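Local coordinates for Alpha/beta fold hydrolase (Pseudomonas aeruginosa, PDB 6I8W), which degrades membrane phospholipids as a membrane-bound phospholipase A and virulence factor, and probably also hydrolyses monoacylglycerols, at residues A[98-112]-A[224-237]. Residues are numbered along the deposited sequence; the frame is centred on the assembly and turned at random.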
ATOM      1  N   GLY A  98     -11.892   3.168   0.109  1.00 33.61           N
ATOM      2  CA  GLY A  98     -11.460   4.228  -0.786  1.00 36.52           C
ATOM      3  C   GLY A  98     -10.552   3.748  -1.918  1.00 38.83           C
ATOM      4  O   GLY A  98     -10.383   4.456  -2.912  1.00 39.47           O
ATOM      5  N   PHE A  99     -10.002   2.536  -1.786  1.00 33.44           N
ATOM      6  CA  PHE A  99      -8.977   2.030  -2.719  1.00 35.17           C
ATOM      7  C   PHE A  99      -9.220   0.592  -3.173  1.00 35.08           C
ATOM      8  O   PHE A  99     -10.033  -0.123  -2.588  1.00 35.58           O
ATOM      9  CB  PHE A  99      -7.577   2.140  -2.066  1.00 32.58           C
ATOM     10  CG  PHE A  99      -7.235   3.538  -1.639  1.00 35.99           C
ATOM     11  CD1 PHE A  99      -6.771   4.469  -2.567  1.00 36.28           C
ATOM     12  CD2 PHE A  99      -7.441   3.946  -0.324  1.00 36.10           C
ATOM     13  CE1 PHE A  99      -6.495   5.781  -2.186  1.00 42.39           C
ATOM     14  CE2 PHE A  99      -7.164   5.256   0.069  1.00 41.42           C
ATOM     15  CZ  PHE A  99      -6.689   6.175  -0.865  1.00 39.77           C
ATOM     16  N   GLY A 100      -8.513   0.178  -4.226  1.00 37.77           N
ATOM     17  CA  GLY A 100      -8.564  -1.203  -4.695  1.00 33.22           C
ATOM     18  C   GLY A 100      -9.973  -1.681  -4.987  1.00 31.65           C
ATOM     19  O   GLY A 100     -10.741  -0.990  -5.643  1.00 34.81           O
ATOM     20  N   ASP A 101     -10.334  -2.852  -4.471  1.00 29.99           N
ATOM     21  CA  ASP A 101     -11.669  -3.389  -4.722  1.00 35.51           C
ATOM     22  C   ASP A 101     -12.591  -3.211  -3.523  1.00 36.75           C
ATOM     23  O   ASP A 101     -13.650  -3.815  -3.477  1.00 37.30           O
ATOM     24  CB  ASP A 101     -11.595  -4.878  -5.089  1.00 43.90           C
ATOM     25  CG  ASP A 101     -10.860  -5.131  -6.403  1.00 52.14           C
ATOM     26  OD1 ASP A 101     -11.058  -4.370  -7.369  1.00 48.37           O
ATOM     27  OD2 ASP A 101     -10.071  -6.092  -6.463  1.00 65.75           O
ATOM     28  N   SER A 102     -12.179  -2.405  -2.545  1.00 35.66           N
ATOM     29  CA  SER A 102     -13.010  -2.164  -1.364  1.00 35.43           C
ATOM     30  C   SER A 102     -14.050  -1.071  -1.630  1.00 35.23           C
ATOM     31  O   SER A 102     -13.940  -0.341  -2.607  1.00 38.79           O
ATOM     32  CB  SER A 102     -12.133  -1.789  -0.162  1.00 32.35           C
ATOM     33  OG  SER A 102     -11.393  -2.914   0.301  1.00 31.09           O
ATOM     34  N   SER A 103     -15.055  -0.955  -0.757  1.00 34.98           N
ATOM     35  CA  SER A 103     -16.072   0.094  -0.896  1.00 38.83           C
ATOM     36  C   SER A 103     -15.440   1.477  -0.889  1.00 35.89           C
ATOM     37  O   SER A 103     -14.455   1.707  -0.195  1.00 34.87           O
ATOM     38  CB  SER A 103     -17.125   0.022   0.232  1.00 37.97           C
ATOM     39  OG  SER A 103     -17.873  -1.177   0.173  1.00 42.94           O
ATOM     40  N   LYS A 104     -16.035   2.390  -1.648  1.00 37.52           N
ATOM     41  CA  LYS A 104     -15.583   3.780  -1.736  1.00 43.69           C
ATOM     42  C   LYS A 104     -16.744   4.771  -1.551  1.00 42.99           C
ATOM     43  O   LYS A 104     -17.075   5.518  -2.472  1.00 49.54           O
ATOM     44  CB  LYS A 104     -14.901   4.016  -3.091  1.00 43.55           C
ATOM     45  CG  LYS A 104     -13.752   3.022  -3.383  1.00 39.28           C
ATOM     46  CD  LYS A 104     -13.195   3.184  -4.796  1.00 43.47           C
ATOM     47  CE  LYS A 104     -12.081   2.160  -5.073  1.00 42.27           C
ATOM     48  NZ  LYS A 104     -12.604   0.763  -5.045  1.00 39.78           N
ATOM     49  N   PRO A 105     -17.344   4.801  -0.349  1.00 44.82           N
ATOM     50  CA  PRO A 105     -18.458   5.733  -0.090  1.00 52.54           C
ATOM     51  C   PRO A 105     -18.037   7.181  -0.329  1.00 53.36           C
ATOM     52  O   PRO A 105     -16.998   7.611   0.179  1.00 48.37           O
ATOM     53  CB  PRO A 105     -18.790   5.520   1.395  1.00 53.96           C
ATOM     54  CG  PRO A 105     -18.018   4.353   1.831  1.00 50.62           C
ATOM     55  CD  PRO A 105     -16.908   4.094   0.869  1.00 45.61           C
ATOM     56  N   GLN A 106     -18.834   7.917  -1.086  1.00 50.80           N
ATOM     57  CA  GLN A 106     -18.461   9.258  -1.500  1.00 58.85           C
ATOM     58  C   GLN A 106     -18.374  10.246  -0.335  1.00 57.33           C
ATOM     59  O   GLN A 106     -17.576  11.180  -0.376  1.00 64.68           O
ATOM     60  CB  GLN A 106     -19.456   9.778  -2.542  1.00 64.86           C
ATOM     61  CG  GLN A 106     -19.015  11.061  -3.241  1.00 77.07           C
ATOM     62  CD  GLN A 106     -17.815  10.849  -4.151  1.00 80.77           C
ATOM     63  OE1 GLN A 106     -16.945  11.714  -4.256  1.00 85.40           O
ATOM     64  NE2 GLN A 106     -17.762   9.692  -4.811  1.00 78.33           N
ATOM     65  N   GLN A 107     -19.174  10.033   0.706  1.00 55.18           N
ATOM     66  CA  GLN A 107     -19.254  11.003   1.801  1.00 62.08           C
ATOM     67  C   GLN A 107     -18.479  10.597   3.055  1.00 61.48           C
ATOM     68  O   GLN A 107     -18.617  11.216   4.106  1.00 63.85           O
ATOM     69  CB  GLN A 107     -20.722  11.259   2.183  1.00 63.96           C
ATOM     70  CG  GLN A 107     -21.564  11.855   1.070  1.00 72.00           C
ATOM     71  CD  GLN A 107     -20.979  13.145   0.527  1.00 84.66           C
ATOM     72  OE1 GLN A 107     -20.796  13.297  -0.684  1.00 85.56           O
ATOM     73  NE2 GLN A 107     -20.682  14.083   1.421  1.00 90.63           N
ATOM     74  N   ALA A 108     -17.649   9.570   2.954  1.00 53.02           N
ATOM     75  CA  ALA A 108     -16.949   9.100   4.137  1.00 53.25           C
ATOM     76  C   ALA A 108     -15.697   9.936   4.408  1.00 53.69           C
ATOM     77  O   ALA A 108     -15.241  10.699   3.550  1.00 49.61           O
ATOM     78  CB  ALA A 108     -16.583   7.629   3.984  1.00 50.11           C
ATOM     79  N   SER A 109     -15.156   9.800   5.612  1.00 51.73           N
ATOM     80  CA  SER A 109     -13.859  10.369   5.919  1.00 53.68           C
ATOM     81  C   SER A 109     -12.758   9.350   5.590  1.00 48.28           C
ATOM     82  O   SER A 109     -12.877   8.164   5.904  1.00 44.21           O
ATOM     83  CB  SER A 109     -13.788  10.790   7.384  1.00 63.15           C
ATOM     84  OG  SER A 109     -12.488  11.260   7.694  1.00 65.61           O
ATOM     85  N   TYR A 110     -11.677   9.823   4.985  1.00 43.50           N
ATOM     86  CA  TYR A 110     -10.584   8.949   4.630  1.00 42.08           C
ATOM     87  C   TYR A 110      -9.278   9.399   5.265  1.00 43.75           C
ATOM     88  O   TYR A 110      -8.206   9.019   4.806  1.00 40.68           O
ATOM     89  CB  TYR A 110     -10.440   8.866   3.109  1.00 43.03           C
ATOM     90  CG  TYR A 110     -11.607   8.185   2.439  1.00 44.11           C
ATOM     91  CD1 TYR A 110     -11.694   6.801   2.405  1.00 37.66           C
ATOM     92  CD2 TYR A 110     -12.624   8.924   1.850  1.00 45.92           C
ATOM     93  CE1 TYR A 110     -12.762   6.172   1.803  1.00 43.45           C
ATOM     94  CE2 TYR A 110     -13.692   8.302   1.235  1.00 46.02           C
ATOM     95  CZ  TYR A 110     -13.747   6.919   1.219  1.00 46.29           C
ATOM     96  OH  TYR A 110     -14.799   6.281   0.617  1.00 44.25           O
ATOM     97  N   ASP A 111      -9.379  10.209   6.316  1.00 42.26           N
ATOM     98  CA  ASP A 111      -8.209  10.576   7.105  1.00 44.50           C
ATOM     99  C   ASP A 111      -7.597   9.335   7.753  1.00 43.68           C
ATOM    100  O   ASP A 111      -8.286   8.336   7.963  1.00 45.47           O
ATOM    101  CB  ASP A 111      -8.584  11.593   8.185  1.00 45.03           C
ATOM    102  CG  ASP A 111      -9.460  10.994   9.255  1.00 52.26           C
ATOM    103  OD1 ASP A 111     -10.694  10.952   9.065  1.00 51.07           O
ATOM    104  OD2 ASP A 111      -8.910  10.521  10.272  1.00 55.20           O
ATOM    105  N   VAL A 112      -6.318   9.400   8.100  1.00 46.59           N
ATOM    106  CA  VAL A 112      -5.606   8.203   8.556  1.00 39.64           C
ATOM    107  C   VAL A 112      -6.102   7.739   9.930  1.00 42.89           C
ATOM    108  O   VAL A 112      -5.972   6.567  10.284  1.00 41.68           O
ATOM    109  CB  VAL A 112      -4.086   8.439   8.603  1.00 37.44           C
ATOM    110  CG1 VAL A 112      -3.536   8.593   7.196  1.00 40.56           C
ATOM    111  CG2 VAL A 112      -3.751   9.666   9.462  1.00 39.55           C
ATOM    112  N   PHE A 224     -11.495  10.843  -7.588  1.00 50.25           N
ATOM    113  CA  PHE A 224     -11.714  10.387  -6.226  1.00 47.83           C
ATOM    114  C   PHE A 224     -10.409  10.358  -5.420  1.00 49.87           C
ATOM    115  O   PHE A 224     -10.383  10.720  -4.246  1.00 49.09           O
ATOM    116  CB  PHE A 224     -12.365   9.008  -6.228  1.00 55.95           C
ATOM    117  CG  PHE A 224     -12.890   8.598  -4.889  1.00 57.73           C
ATOM    118  CD1 PHE A 224     -13.986   9.237  -4.343  1.00 58.55           C
ATOM    119  CD2 PHE A 224     -12.290   7.576  -4.173  1.00 54.97           C
ATOM    120  CE1 PHE A 224     -14.473   8.867  -3.108  1.00 63.22           C
ATOM    121  CE2 PHE A 224     -12.783   7.207  -2.938  1.00 52.81           C
ATOM    122  CZ  PHE A 224     -13.865   7.848  -2.409  1.00 57.54           C
ATOM    123  N   ASN A 225      -9.325   9.915  -6.043  1.00 46.78           N
ATOM    124  CA  ASN A 225      -8.044   9.919  -5.346  1.00 42.41           C
ATOM    125  C   ASN A 225      -7.665  11.344  -4.935  1.00 45.24           C
ATOM    126  O   ASN A 225      -7.203  11.557  -3.821  1.00 43.37           O
ATOM    127  CB  ASN A 225      -6.934   9.307  -6.205  1.00 40.12           C
ATOM    128  CG  ASN A 225      -6.967   7.772  -6.213  1.00 47.99           C
ATOM    129  OD1 ASN A 225      -7.680   7.138  -5.431  1.00 49.27           O
ATOM    130  ND2 ASN A 225      -6.194   7.180  -7.112  1.00 44.03           N
ATOM    131  N   ALA A 226      -7.903  12.316  -5.818  1.00 44.51           N
ATOM    132  CA  ALA A 226      -7.562  13.704  -5.521  1.00 47.12           C
ATOM    133  C   ALA A 226      -8.340  14.218  -4.309  1.00 52.78           C
ATOM    134  O   ALA A 226      -7.823  14.994  -3.502  1.00 50.61           O
ATOM    135  CB  ALA A 226      -7.831  14.592  -6.742  1.00 53.86           C
ATOM    136  N   GLN A 227      -9.593  13.793  -4.201  1.00 52.94           N
ATOM    137  CA  GLN A 227     -10.449  14.191  -3.081  1.00 54.46           C
ATOM    138  C   GLN A 227      -9.933  13.590  -1.767  1.00 45.17           C
ATOM    139  O   GLN A 227      -9.848  14.268  -0.742  1.00 45.11           O
ATOM    140  CB  GLN A 227     -11.894  13.759  -3.350  1.00 60.77           C
ATOM    141  CG  GLN A 227     -12.739  13.487  -2.116  1.00 71.65           C
ATOM    142  CD  GLN A 227     -14.172  13.098  -2.476  1.00 91.05           C
ATOM    143  OE1 GLN A 227     -14.911  12.559  -1.648  1.00 98.88           O
ATOM    144  NE2 GLN A 227     -14.565  13.366  -3.722  1.00 90.83           N
ATOM    145  N   ILE A 228      -9.567  12.317  -1.804  1.00 42.78           N
ATOM    146  CA  ILE A 228      -8.965  11.689  -0.637  1.00 48.97           C
ATOM    147  C   ILE A 228      -7.657  12.388  -0.267  1.00 44.31           C
ATOM    148  O   ILE A 228      -7.402  12.644   0.908  1.00 46.11           O
ATOM    149  CB  ILE A 228      -8.702  10.190  -0.861  1.00 41.96           C
ATOM    150  CG1 ILE A 228     -10.022   9.417  -0.905  1.00 43.01           C
ATOM    151  CG2 ILE A 228      -7.831   9.619   0.267  1.00 38.08           C
ATOM    152  CD1 ILE A 228      -9.828   7.923  -1.146  1.00 42.21           C
ATOM    153  N   PHE A 229      -6.836  12.707  -1.266  1.00 41.51           N
ATOM    154  CA  PHE A 229      -5.552  13.357  -0.998  1.00 42.57           C
ATOM    155  C   PHE A 229      -5.772  14.695  -0.290  1.00 47.86           C
ATOM    156  O   PHE A 229      -5.000  15.077   0.592  1.00 51.33           O
ATOM    157  CB  PHE A 229      -4.746  13.570  -2.285  1.00 44.11           C
ATOM    158  CG  PHE A 229      -3.289  13.892  -2.038  1.00 44.92           C
ATOM    159  CD1 PHE A 229      -2.354  12.878  -1.929  1.00 42.46           C
ATOM    160  CD2 PHE A 229      -2.867  15.206  -1.884  1.00 52.12           C
ATOM    161  CE1 PHE A 229      -1.014  13.170  -1.686  1.00 48.12           C
ATOM    162  CE2 PHE A 229      -1.538  15.506  -1.642  1.00 46.12           C
ATOM    163  CZ  PHE A 229      -0.607  14.488  -1.540  1.00 44.76           C
ATOM    164  N   GLU A 230      -6.841  15.392  -0.660  1.00 45.01           N
ATOM    165  CA  GLU A 230      -7.160  16.668  -0.026  1.00 48.37           C
ATOM    166  C   GLU A 230      -7.544  16.477   1.442  1.00 47.61           C
ATOM    167  O   GLU A 230      -7.177  17.283   2.297  1.00 47.53           O
ATOM    168  CB  GLU A 230      -8.274  17.386  -0.787  1.00 60.86           C
ATOM    169  CG  GLU A 230      -7.765  18.553  -1.601  1.00 76.36           C
ATOM    170  CD  GLU A 230      -6.974  19.537  -0.758  1.00 86.41           C
ATOM    171  OE1 GLU A 230      -7.572  20.179   0.133  1.00 92.49           O
ATOM    172  OE2 GLU A 230      -5.750  19.657  -0.980  1.00 90.49           O
ATOM    173  N   GLN A 231      -8.277  15.406   1.734  1.00 50.22           N
ATOM    174  CA  GLN A 231      -8.565  15.049   3.120  1.00 53.19           C
ATOM    175  C   GLN A 231      -7.287  14.720   3.899  1.00 52.97           C
ATOM    176  O   GLN A 231      -7.160  15.070   5.066  1.00 53.40           O
ATOM    177  CB  GLN A 231      -9.522  13.862   3.185  1.00 49.64           C
ATOM    178  CG  GLN A 231     -10.939  14.173   2.731  1.00 52.81           C
ATOM    179  CD  GLN A 231     -11.896  13.079   3.141  1.00 57.44           C
ATOM    180  OE1 GLN A 231     -11.695  12.428   4.164  1.00 54.10           O
ATOM    181  NE2 GLN A 231     -12.932  12.857   2.340  1.00 60.30           N
ATOM    182  N   LEU A 232      -6.341  14.041   3.257  1.00 44.80           N
ATOM    183  CA  LEU A 232      -5.100  13.692   3.940  1.00 47.11           C
ATOM    184  C   LEU A 232      -4.337  14.971   4.296  1.00 53.04           C
ATOM    185  O   LEU A 232      -3.651  15.034   5.320  1.00 51.15           O
ATOM    186  CB  LEU A 232      -4.237  12.758   3.083  1.00 40.83           C
ATOM    187  CG  LEU A 232      -4.779  11.349   2.798  1.00 44.45           C
ATOM    188  CD1 LEU A 232      -3.878  10.611   1.826  1.00 42.36           C
ATOM    189  CD2 LEU A 232      -4.923  10.555   4.095  1.00 39.87           C
ATOM    190  N   ARG A 233      -4.484  16.001   3.466  1.00 50.71           N
ATOM    191  CA  ARG A 233      -3.862  17.289   3.752  1.00 57.89           C
ATOM    192  C   ARG A 233      -4.608  18.049   4.843  1.00 53.62           C
ATOM    193  O   ARG A 233      -3.993  18.561   5.776  1.00 55.43           O
ATOM    194  CB  ARG A 233      -3.793  18.152   2.491  1.00 68.80           C
ATOM    195  CG  ARG A 233      -2.966  17.555   1.369  1.00 74.42           C
ATOM    196  CD  ARG A 233      -2.874  18.506   0.183  1.00 83.50           C
ATOM    197  NE  ARG A 233      -1.923  19.590   0.412  1.00 87.99           N
ATOM    198  CZ  ARG A 233      -1.563  20.471  -0.515  1.00 89.41           C
ATOM    199  NH1 ARG A 233      -2.082  20.398  -1.734  1.00 90.52           N
ATOM    200  NH2 ARG A 233      -0.685  21.422  -0.227  1.00 88.41           N
ATOM    201  N   GLN A 234      -5.930  18.135   4.711  1.00 50.42           N
ATOM    202  CA  GLN A 234      -6.737  18.957   5.624  1.00 57.65           C
ATOM    203  C   GLN A 234      -6.945  18.289   6.979  1.00 56.50           C
ATOM    204  O   GLN A 234      -7.142  18.967   7.983  1.00 59.08           O
ATOM    205  CB  GLN A 234      -8.100  19.285   5.004  1.00 58.31           C
ATOM    206  CG  GLN A 234      -8.022  20.019   3.682  1.00 63.50           C
ATOM    207  CD  GLN A 234      -7.431  21.406   3.815  1.00 75.86           C
ATOM    208  OE1 GLN A 234      -7.469  22.012   4.888  1.00 75.93           O
ATOM    209  NE2 GLN A 234      -6.881  21.921   2.720  1.00 78.45           N
ATOM    210  N   ARG A 235      -6.910  16.963   7.001  1.00 52.09           N
ATOM    211  CA  ARG A 235      -7.170  16.204   8.222  1.00 58.51           C
ATOM    212  C   ARG A 235      -5.911  15.456   8.643  1.00 57.04           C
ATOM    213  O   ARG A 235      -5.969  14.354   9.188  1.00 52.07           O
ATOM    214  CB  ARG A 235      -8.331  15.231   8.008  1.00 52.86           C
ATOM    215  CG  ARG A 235      -9.605  15.925   7.517  1.00 57.54           C
ATOM    216  CD  ARG A 235     -10.751  14.950   7.229  1.00 57.99           C
ATOM    217  NE  ARG A 235     -11.778  15.587   6.395  1.00 68.82           N
ATOM    218  CZ  ARG A 235     -12.987  15.085   6.159  1.00 71.37           C
ATOM    219  NH1 ARG A 235     -13.352  13.930   6.701  1.00 69.54           N
ATOM    220  NH2 ARG A 235     -13.840  15.747   5.387  1.00 79.21           N
ATOM    221  N   TYR A 236      -4.768  16.084   8.390  1.00 57.94           N
ATOM    222  CA  TYR A 236      -3.466  15.497   8.684  1.00 54.44           C
ATOM    223  C   TYR A 236      -3.282  15.289  10.179  1.00 51.36           C
ATOM    224  O   TYR A 236      -3.588  16.163  10.964  1.00 53.70           O
ATOM    225  CB  TYR A 236      -2.366  16.401   8.127  1.00 56.57           C
ATOM    226  CG  TYR A 236      -0.946  15.953   8.398  1.00 57.23           C
ATOM    227  CD1 TYR A 236      -0.340  14.999   7.594  1.00 50.73           C
ATOM    228  CD2 TYR A 236      -0.195  16.528   9.424  1.00 52.42           C
ATOM    229  CE1 TYR A 236       0.966  14.598   7.819  1.00 51.26           C
ATOM    230  CE2 TYR A 236       1.114  16.135   9.656  1.00 51.78           C
ATOM    231  CZ  TYR A 236       1.685  15.162   8.846  1.00 52.56           C
ATOM    232  OH  TYR A 236       2.982  14.760   9.046  1.00 50.50           O
ATOM    233  N   ILE A 237      -2.793  14.118  10.567  1.00 48.25           N
ATOM    234  CA  ILE A 237      -2.493  13.844  11.970  1.00 53.51           C
ATOM    235  C   ILE A 237      -0.994  13.636  12.158  1.00 53.76           C
ATOM    236  O   ILE A 237      -0.438  12.646  11.681  1.00 54.58           O
ATOM    237  CB  ILE A 237      -3.249  12.600  12.485  1.00 52.94           C
ATOM    238  CG1 ILE A 237      -4.764  12.783  12.323  1.00 57.68           C
ATOM    239  CG2 ILE A 237      -2.880  12.310  13.928  1.00 48.85           C
ATOM    240  CD1 ILE A 237      -5.576  11.546  12.687  1.00 51.84           C
TER
HETATM  241  O   HOH W   1      -9.415   5.265  -5.258  1.00 45.61           O
HETATM  242  O   HOH W   2      -5.195  12.211   7.446  1.00 42.94           O
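Tyr110 and Phe224 form an offset edge-to-face pair: the ring centroids are 5.5 Å apart, the planes stand at 85°, and the edge of Phe224 is directed at the tyrosine face. Ile228 CD1 lies over a face of the same tyrosine, 4.1 Å from the ring centroid and 15° off the normal, which meets the geometry of a CH-pi contact. Ile228 CD1 also lies 3.6 Å from Phe99 CZ. Farther along, Val112 CG1 meets Leu232 CD2 at 3.9 Å.

Polar bonds accompany this packing. Gln231, its chain extended beyond CG, brings OE1 to the backbone N of Tyr110 at 2.7 Å in a nearly straight bond (170°), while its NE2 makes a weak one to Ala108 O. Gln227 NE2 donates to Gln106 OE1 at 2.9 Å. Within segment 98-112, Tyr110 OH donates to Pro105 O, tethering the ring's far end to its own loop. One water joins Gly98 O to Asn225 OD1; a second joins Val112 N to Arg235 O.

Helix 208-234, inserted between strands 154-160 and 250-255, probably belongs to the cap of this alpha/beta hydrolase; the contact seats it on the core loop between strand 90-94 and helix 112-125. Phe99, its side chain about 9 Å from a bound myristic acid, and Val112 also touch helix 138-149.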